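Local coordinates for protein oxalate oxidase 1 (Hordeum vulgare, PDB 1FI2) that oxidises oxalate with molecular oxygen to carbon dioxide and hydrogen peroxide, and has superoxide dismutase activity, as a manganese-containing homohexamer, at residues Thr25-Pro28 with Met29-Gly33; Val190-Leu193 with Lys194-Phe197. All blocks are in the same frame, centred on the assembly; numbering follows the deposited sequence.

Contact 1 (Thr25-Pro28 with Met29-Gly33)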
loop_
_atom_site.group_PDB
_atom_site.type_symbol
_atom_site.label_atom_id
_atom_site.label_comp_id
_atom_site.label_asym_id
_atom_site.label_seq_id
_atom_site.Cartn_x
_atom_site.Cartn_y
_atom_site.Cartn_z
ATOM N N THR A 25 14.720 -13.143 -0.213
ATOM C CA THR A 25 15.973 -12.431 0.009
ATOM C C THR A 25 16.628 -12.240 -1.361
ATOM O O THR A 25 16.249 -12.914 -2.318
ATOM C CB THR A 25 16.925 -13.196 0.937
ATOM O OG1 THR A 25 17.122 -14.520 0.421
ATOM C CG2 THR A 25 16.326 -13.282 2.330
ATOM N N CYS A 26 17.578 -11.315 -1.442
ATOM C CA CYS A 26 18.212 -11.027 -2.716
ATOM C C CYS A 26 19.688 -11.378 -2.804
ATOM O O CYS A 26 20.408 -11.373 -1.812
ATOM C CB CYS A 26 18.082 -9.514 -2.994
ATOM S SG CYS A 26 16.451 -8.855 -2.614
ATOM N N LYS A 27 20.132 -11.643 -4.033
ATOM C CA LYS A 27 21.553 -11.903 -4.257
ATOM C C LYS A 27 22.274 -10.575 -4.030
ATOM O O LYS A 27 21.753 -9.519 -4.397
ATOM C CB LYS A 27 21.808 -12.308 -5.708
ATOM C CG LYS A 27 21.250 -13.635 -6.171
ATOM C CD LYS A 27 21.900 -14.827 -5.500
ATOM C CE LYS A 27 23.388 -14.939 -5.787
ATOM N NZ LYS A 27 23.989 -16.110 -5.086
ATOM N N PRO A 28 23.480 -10.601 -3.494
ATOM C CA PRO A 28 24.314 -9.397 -3.472
ATOM C C PRO A 28 24.377 -8.844 -4.886
ATOM O O PRO A 28 24.470 -9.625 -5.848
ATOM C CB PRO A 28 25.659 -9.909 -2.983
ATOM C CG PRO A 28 25.354 -11.178 -2.253
ATOM C CD PRO A 28 24.204 -11.797 -3.017
ATOM N N MET A 29 24.379 -7.524 -5.086
ATOM C CA MET A 29 24.436 -6.975 -6.441
ATOM C C MET A 29 25.692 -7.414 -7.180
ATOM O O MET A 29 25.678 -7.573 -8.405
ATOM C CB MET A 29 24.303 -5.457 -6.466
ATOM C CG MET A 29 22.915 -4.899 -6.226
ATOM S SD MET A 29 21.640 -5.485 -7.340
ATOM C CE MET A 29 22.386 -5.241 -8.943
ATOM N N SER A 30 26.795 -7.659 -6.483
ATOM C CA SER A 30 28.047 -8.117 -7.044
ATOM C C SER A 30 27.945 -9.454 -7.768
ATOM O O SER A 30 28.763 -9.742 -8.647
ATOM C CB SER A 30 29.099 -8.255 -5.927
ATOM O OG SER A 30 28.632 -9.140 -4.919
ATOM N N GLU A 31 26.977 -10.291 -7.423
ATOM C CA GLU A 31 26.775 -11.595 -8.011
ATOM C C GLU A 31 25.669 -11.644 -9.057
ATOM O O GLU A 31 25.308 -12.747 -9.479
ATOM C CB GLU A 31 26.442 -12.587 -6.875
ATOM C CG GLU A 31 27.483 -12.600 -5.772
ATOM C CD GLU A 31 27.255 -13.584 -4.653
ATOM O OE1 GLU A 31 26.284 -14.366 -4.670
ATOM O OE2 GLU A 31 28.085 -13.591 -3.716
ATOM N N ALA A 32 25.146 -10.505 -9.497
ATOM C CA ALA A 32 24.013 -10.474 -10.410
ATOM C C ALA A 32 24.315 -10.461 -11.897
ATOM O O ALA A 32 23.508 -10.996 -12.673
ATOM C CB ALA A 32 23.147 -9.249 -10.085
ATOM N N GLY A 33 25.404 -9.849 -12.349
ATOM C CA GLY A 33 25.699 -9.810 -13.784
ATOM C C GLY A 33 24.821 -8.801 -14.520
ATOM O O GLY A 33 24.158 -7.989 -13.870
#
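The carboxylate of E31 has the pyrrolidine ring of P28 over one face, with P28 CG 3.9 Å and P28 CD also 3.9 Å from E31 CD. K27 comes to the oxygen end instead: its NZ lies 2.9 Å from E31 OE1, nearly in line with that C-O bond, in a hydrogen-bonded salt bridge. Bends at chi2 (-67°) and chi3 (-62°) curl the lysine round to cross the glutamate at about a right angle, bringing K27 CE to 3.2 Å from E31 OE1 as well. With K27 cut back to an alanine, the carboxylate is likely to lose its charged mate and be freer to turn over the proline. The backbone here makes two overlapping type I beta turns: E31 N bonds to P28 O at 3.0 Å, and A32 N to M29 O follows at 3.2 Å, consistent with the short 3-10 segment at M29-S30. The turns belong to the long N-terminal loop leading to strand 38-39. C26 ties it to C10 by a disulfide, K27 shares a backbone hydrogen bond with V11, and T25 and M29 pack on S20 and Y119 of two different neighbouring subunits.

Contact 2 (Val190-Leu193 with Lys194-Phe197)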
loop_
_atom_site.group_PDB
_atom_site.type_symbol
_atom_site.label_atom_id
_atom_site.label_comp_id
_atom_site.label_asym_id
_atom_site.label_seq_id
_atom_site.Cartn_x
_atom_site.Cartn_y
_atom_site.Cartn_z
ATOM N N VAL A 190 -19.729 -37.561 -6.661
ATOM C CA VAL A 190 -18.518 -36.964 -6.099
ATOM C C VAL A 190 -17.309 -37.861 -6.319
ATOM O O VAL A 190 -16.257 -37.382 -6.756
ATOM C CB VAL A 190 -18.691 -36.637 -4.607
ATOM C CG1 VAL A 190 -17.395 -36.136 -3.984
ATOM C CG2 VAL A 190 -19.792 -35.597 -4.425
ATOM N N GLU A 191 -17.457 -39.168 -6.086
ATOM C CA GLU A 191 -16.355 -40.103 -6.298
ATOM C C GLU A 191 -15.950 -40.176 -7.764
ATOM O O GLU A 191 -14.763 -40.321 -8.070
ATOM C CB GLU A 191 -16.672 -41.485 -5.733
ATOM C CG GLU A 191 -16.859 -41.534 -4.232
ATOM C CD GLU A 191 -15.639 -41.256 -3.387
ATOM O OE1 GLU A 191 -14.522 -41.068 -3.914
ATOM O OE2 GLU A 191 -15.783 -41.216 -2.141
ATOM N N LEU A 192 -16.898 -40.065 -8.692
ATOM C CA LEU A 192 -16.569 -40.080 -10.116
ATOM C C LEU A 192 -15.676 -38.882 -10.442
ATOM O O LEU A 192 -14.659 -39.011 -11.119
ATOM C CB LEU A 192 -17.826 -40.048 -10.978
ATOM C CG LEU A 192 -17.634 -39.845 -12.485
ATOM C CD1 LEU A 192 -17.010 -41.075 -13.123
ATOM C CD2 LEU A 192 -18.956 -39.497 -13.147
ATOM N N LEU A 193 -16.054 -37.702 -9.950
ATOM C CA LEU A 193 -15.255 -36.496 -10.151
ATOM C C LEU A 193 -13.868 -36.635 -9.548
ATOM O O LEU A 193 -12.866 -36.329 -10.204
ATOM C CB LEU A 193 -16.006 -35.284 -9.586
ATOM C CG LEU A 193 -17.191 -34.810 -10.438
ATOM C CD1 LEU A 193 -18.231 -34.111 -9.578
ATOM C CD2 LEU A 193 -16.712 -33.894 -11.558
ATOM N N LYS A 194 -13.765 -37.141 -8.319
ATOM C CA LYS A 194 -12.479 -37.344 -7.668
ATOM C C LYS A 194 -11.563 -38.272 -8.454
ATOM O O LYS A 194 -10.354 -38.033 -8.554
ATOM C CB LYS A 194 -12.642 -37.906 -6.252
ATOM C CG LYS A 194 -13.119 -36.909 -5.208
ATOM C CD LYS A 194 -13.101 -37.544 -3.822
ATOM C CE LYS A 194 -13.411 -36.528 -2.737
ATOM N NZ LYS A 194 -13.252 -37.100 -1.370
ATOM N N SER A 195 -12.112 -39.314 -9.078
ATOM C CA SER A 195 -11.333 -40.268 -9.851
ATOM C C SER A 195 -10.629 -39.635 -11.043
ATOM O O SER A 195 -9.589 -40.130 -11.485
ATOM C CB SER A 195 -12.214 -41.437 -10.312
ATOM O OG SER A 195 -13.001 -41.083 -11.435
ATOM N N LYS A 196 -11.147 -38.530 -11.571
ATOM C CA LYS A 196 -10.553 -37.839 -12.699
ATOM C C LYS A 196 -9.391 -36.933 -12.311
ATOM O O LYS A 196 -8.647 -36.483 -13.187
ATOM C CB LYS A 196 -11.622 -36.991 -13.406
ATOM C CG LYS A 196 -12.911 -37.730 -13.725
ATOM C CD LYS A 196 -12.692 -38.841 -14.738
ATOM C CE LYS A 196 -13.995 -39.560 -15.051
ATOM N NZ LYS A 196 -13.784 -40.667 -16.028
ATOM N N PHE A 197 -9.264 -36.595 -11.029
ATOM C CA PHE A 197 -8.205 -35.712 -10.561
ATOM C C PHE A 197 -7.276 -36.386 -9.563
ATOM O O PHE A 197 -6.435 -35.727 -8.943
ATOM C CB PHE A 197 -8.789 -34.433 -9.933
ATOM C CG PHE A 197 -9.528 -33.583 -10.935
ATOM C CD1 PHE A 197 -10.874 -33.793 -11.171
ATOM C CD2 PHE A 197 -8.855 -32.616 -11.665
ATOM C CE1 PHE A 197 -11.547 -33.041 -12.113
ATOM C CE2 PHE A 197 -9.527 -31.852 -12.600
ATOM C CZ PHE A 197 -10.872 -32.069 -12.824
#
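K194 reaches back along helix 187-196 beside V190, and F197 turns its ring toward the carbonyl of L193. Main-chain hydrogen bonds set this frame. K194 N to V190 O (3.0 Å) and S195 N to E191 O (3.0 Å) are alpha-helical; K196 N to L193 O spans one residue less. L192 O is taken mainly by a side chain: S195 OG donates to it at 2.7 Å, helped weakly by S195 N. A chi1 of 79° places that hydroxyl between the serine's own N and carbonyl carbon, facing back up the helix.

Two contacts are aliphatic. K194 runs straight beyond CG and points the same way as V190, with CE 4.2 Å from V190 CG1; K196, bent at chi2, brings CE to 3.9 Å from L192 CD1. Elsewhere a polar oxygen rests against carbon: E191 OE1 lies 3.8 Å from K194 CD, and L193 O sits at the edge of the F197 ring, in its plane, 3.4 Å from F197 CD1.

The polar ends of K194 and E191 reach to the start of helix 176-183: K194 NZ bonds to T176 OG1 and to I174 O just before that helix, E191 OE2 also to T176 OG1. L193 and F197 pack on F168 of helix 163-169, while K196 O accepts a bond from R184 of a neighbouring subunit. V190 O and E191 O thus take main-chain N-H groups, L192 O mainly the serine hydroxyl, and L193 O the N-H of K196, with the F197 edge alongside. The charged atoms of E191 and K194 do not touch; their shared partner T176 joins the two helices.

Contact 1 is a surface turn in the N-terminal loop, and contact 2 is a partly buried length of helix 187-196 with the residue after it; they share no element, and their centres are about 46 Å apart on opposite sides of the chain's centre. At 25-33 an ion pair spans the turn within the contact itself, and the disulfide of C26, within the same segment, fastens the loop. At 190-197 opposite charges do not meet; the polar ends of E191 and K194 bond to residues at and just before helix 176-183, and V190, L193 and F197 are buried against helices 163-169 and 176-183. Both lie outside the two beta-sheets of the cupin jellyroll, and each touches other subunits.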